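Local coordinates for protein putative histidinol-phosphate aminotransferase (Erwinia carotovora atroseptica, PDB 3LY1) that probably transfers amino groups with pyridoxal phosphate as cofactor, in the manner of histidinol-phosphate aminotransferases, at residues N22-P27 / R329-T334. Sequence-based numbering, arbitrary orientation.
Sequences NFNENP and RISLGT
N24 and S331 pin the N-terminal loop 22-27 to the end of strand 327-331, which belongs to the small domain of this fold-type I (aspartate aminotransferase-like) enzyme, beside the pyridoxal-phosphate pocket. Two N-H groups of one asparagine converge on a single hydroxyl: the backbone N of N24 gives a bond of 3.0 Å to S331 OG at 148°, and its side-chain ND2, although only 2.7 Å from that oxygen, makes a weak, bent one at 123°. With its CG beside the backbone N (chi1 -59°), the N24 side chain brings ND2 to the same oxygen that its main chain uses.

The other end of that amide meets R329, whose side chain arrives from the opposite direction. N24 OD1 sits over one face of the R329 guanidinium, 3.4 Å above its plane and nearer its outer edge than its centre, where the N-H groups do not point at it, and no hydrogen bond forms. R329 NH2 makes a weak bond of 2.9 Å to N22 O, which lies in the guanidinium plane at its edge. The stronger polar partner of R329 is N152, a cofactor-binding residue, through NH1; NH2 also hydrogen-bonds a citrate, probably from the crystallisation liquor, whose place there is consistent with this arginine receiving the substrate carboxylate, as in related aminotransferases. E25 turns to the second subunit, pairing with its R47.

Nonpolar contact closes the far end, where T334 occupies the N-cap of helix 335-350. The P27 ring lies against the backbone there, its CG 3.5 Å from G333 C, while P27 CB touches T334 CG2 at 3.7 Å.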
loop_
_atom_site.group_PDB
_atom_site.type_symbol
_atom_site.label_atom_id
_atom_site.label_comp_id
_atom_site.label_asym_id
_atom_site.label_seq_id
_atom_site.Cartn_x
_atom_site.Cartn_y
_atom_site.Cartn_z
ATOM N N ASN A 22 10.689 -19.555 -6.761
ATOM C CA ASN A 22 11.679 -18.653 -6.193
ATOM C C ASN A 22 11.173 -17.717 -5.088
ATOM O O ASN A 22 11.980 -17.214 -4.313
ATOM C CB ASN A 22 12.388 -17.834 -7.297
ATOM C CG ASN A 22 11.433 -17.142 -8.288
ATOM O OD1 ASN A 22 10.213 -17.436 -8.362
ATOM N ND2 ASN A 22 12.019 -16.239 -9.111
ATOM N N PHE A 23 9.866 -17.470 -5.032
ATOM C CA PHE A 23 9.322 -16.425 -4.145
ATOM C C PHE A 23 8.149 -16.885 -3.253
ATOM O O PHE A 23 7.366 -16.053 -2.764
ATOM C CB PHE A 23 8.892 -15.200 -4.981
ATOM C CG PHE A 23 10.034 -14.498 -5.697
ATOM C CD1 PHE A 23 11.222 -14.151 -5.017
ATOM C CD2 PHE A 23 9.914 -14.150 -7.038
ATOM C CE1 PHE A 23 12.258 -13.479 -5.693
ATOM C CE2 PHE A 23 10.941 -13.504 -7.719
ATOM C CZ PHE A 23 12.111 -13.181 -7.058
ATOM N N ASN A 24 8.040 -18.189 -3.007
ATOM C CA ASN A 24 6.987 -18.778 -2.175
ATOM C C ASN A 24 5.573 -18.378 -2.576
ATOM O O ASN A 24 4.653 -18.311 -1.734
ATOM C CB ASN A 24 7.200 -18.470 -0.675
ATOM C CG ASN A 24 8.528 -18.983 -0.124
ATOM O OD1 ASN A 24 9.043 -18.479 0.933
ATOM N ND2 ASN A 24 9.100 -19.958 -0.802
ATOM N N GLU A 25 5.390 -18.095 -3.855
ATOM C CA GLU A 25 4.067 -17.783 -4.377
ATOM C C GLU A 25 3.319 -19.090 -4.494
ATOM O O GLU A 25 3.924 -20.139 -4.717
ATOM C CB GLU A 25 4.174 -17.070 -5.737
ATOM C CG GLU A 25 5.047 -15.792 -5.650
ATOM C CD GLU A 25 5.680 -15.374 -6.976
ATOM O OE1 GLU A 25 6.206 -16.246 -7.713
ATOM O OE2 GLU A 25 5.685 -14.153 -7.259
ATOM N N ASN A 26 1.997 -19.044 -4.356
ATOM C CA ASN A 26 1.156 -20.206 -4.544
ATOM C C ASN A 26 1.111 -20.403 -6.058
ATOM O O ASN A 26 0.889 -19.412 -6.764
ATOM C CB ASN A 26 -0.248 -19.922 -4.010
ATOM C CG ASN A 26 -1.102 -21.163 -3.866
ATOM O OD1 ASN A 26 -1.167 -22.020 -4.773
ATOM N ND2 ASN A 26 -1.810 -21.251 -2.745
ATOM N N PRO A 27 1.406 -21.639 -6.554
ATOM C CA PRO A 27 1.481 -21.943 -7.997
ATOM C C PRO A 27 0.107 -22.159 -8.622
ATOM O O PRO A 27 -0.021 -22.218 -9.859
ATOM C CB PRO A 27 2.287 -23.246 -8.039
ATOM C CG PRO A 27 1.895 -23.943 -6.756
ATOM C CD PRO A 27 1.791 -22.813 -5.741
ATOM N N ARG A 329 16.592 -22.728 -0.679
ATOM C CA ARG A 329 15.183 -22.719 -0.426
ATOM C C ARG A 329 14.500 -22.889 -1.759
ATOM O O ARG A 329 14.691 -22.066 -2.688
ATOM C CB ARG A 329 14.738 -21.390 0.218
ATOM C CG ARG A 329 13.264 -21.479 0.695
ATOM C CD ARG A 329 12.677 -20.085 1.037
ATOM N NE ARG A 329 12.535 -19.299 -0.191
ATOM C CZ ARG A 329 12.321 -17.998 -0.234
ATOM N NH1 ARG A 329 12.256 -17.293 0.892
ATOM N NH2 ARG A 329 12.212 -17.394 -1.410
ATOM N N ILE A 330 13.743 -23.974 -1.872
ATOM C CA ILE A 330 13.060 -24.332 -3.081
ATOM C C ILE A 330 11.570 -24.169 -2.830
ATOM O O ILE A 330 11.013 -24.886 -2.015
ATOM C CB ILE A 330 13.275 -25.828 -3.426
ATOM C CG1 ILE A 330 14.752 -26.176 -3.542
ATOM C CG2 ILE A 330 12.507 -26.187 -4.691
ATOM C CD1 ILE A 330 15.534 -25.368 -4.574
ATOM N N SER A 331 10.904 -23.227 -3.490
ATOM C CA SER A 331 9.434 -23.138 -3.319
ATOM C C SER A 331 8.705 -24.330 -3.949
ATOM O O SER A 331 9.161 -24.969 -4.911
ATOM C CB SER A 331 8.849 -21.783 -3.819
ATOM O OG SER A 331 9.691 -20.689 -3.379
ATOM N N LEU A 332 7.535 -24.621 -3.429
ATOM C CA LEU A 332 6.795 -25.761 -3.943
ATOM C C LEU A 332 5.875 -25.310 -5.070
ATOM O O LEU A 332 4.996 -24.478 -4.878
ATOM C CB LEU A 332 6.065 -26.475 -2.829
ATOM C CG LEU A 332 6.927 -27.126 -1.739
ATOM C CD1 LEU A 332 6.042 -27.755 -0.625
ATOM C CD2 LEU A 332 7.885 -28.163 -2.305
ATOM N N GLY A 333 6.160 -25.813 -6.267
ATOM C CA GLY A 333 5.310 -25.617 -7.443
ATOM C C GLY A 333 4.142 -26.582 -7.484
ATOM O O GLY A 333 3.849 -27.266 -6.507
ATOM N N THR A 334 3.458 -26.645 -8.626
ATOM C CA THR A 334 2.349 -27.586 -8.786
ATOM C C THR A 334 2.967 -28.986 -8.769
ATOM O O THR A 334 4.184 -29.109 -8.973
ATOM C CB THR A 334 1.594 -27.398 -10.122
ATOM O OG1 THR A 334 2.447 -27.753 -11.225
ATOM C CG2 THR A 334 1.104 -25.952 -10.274
#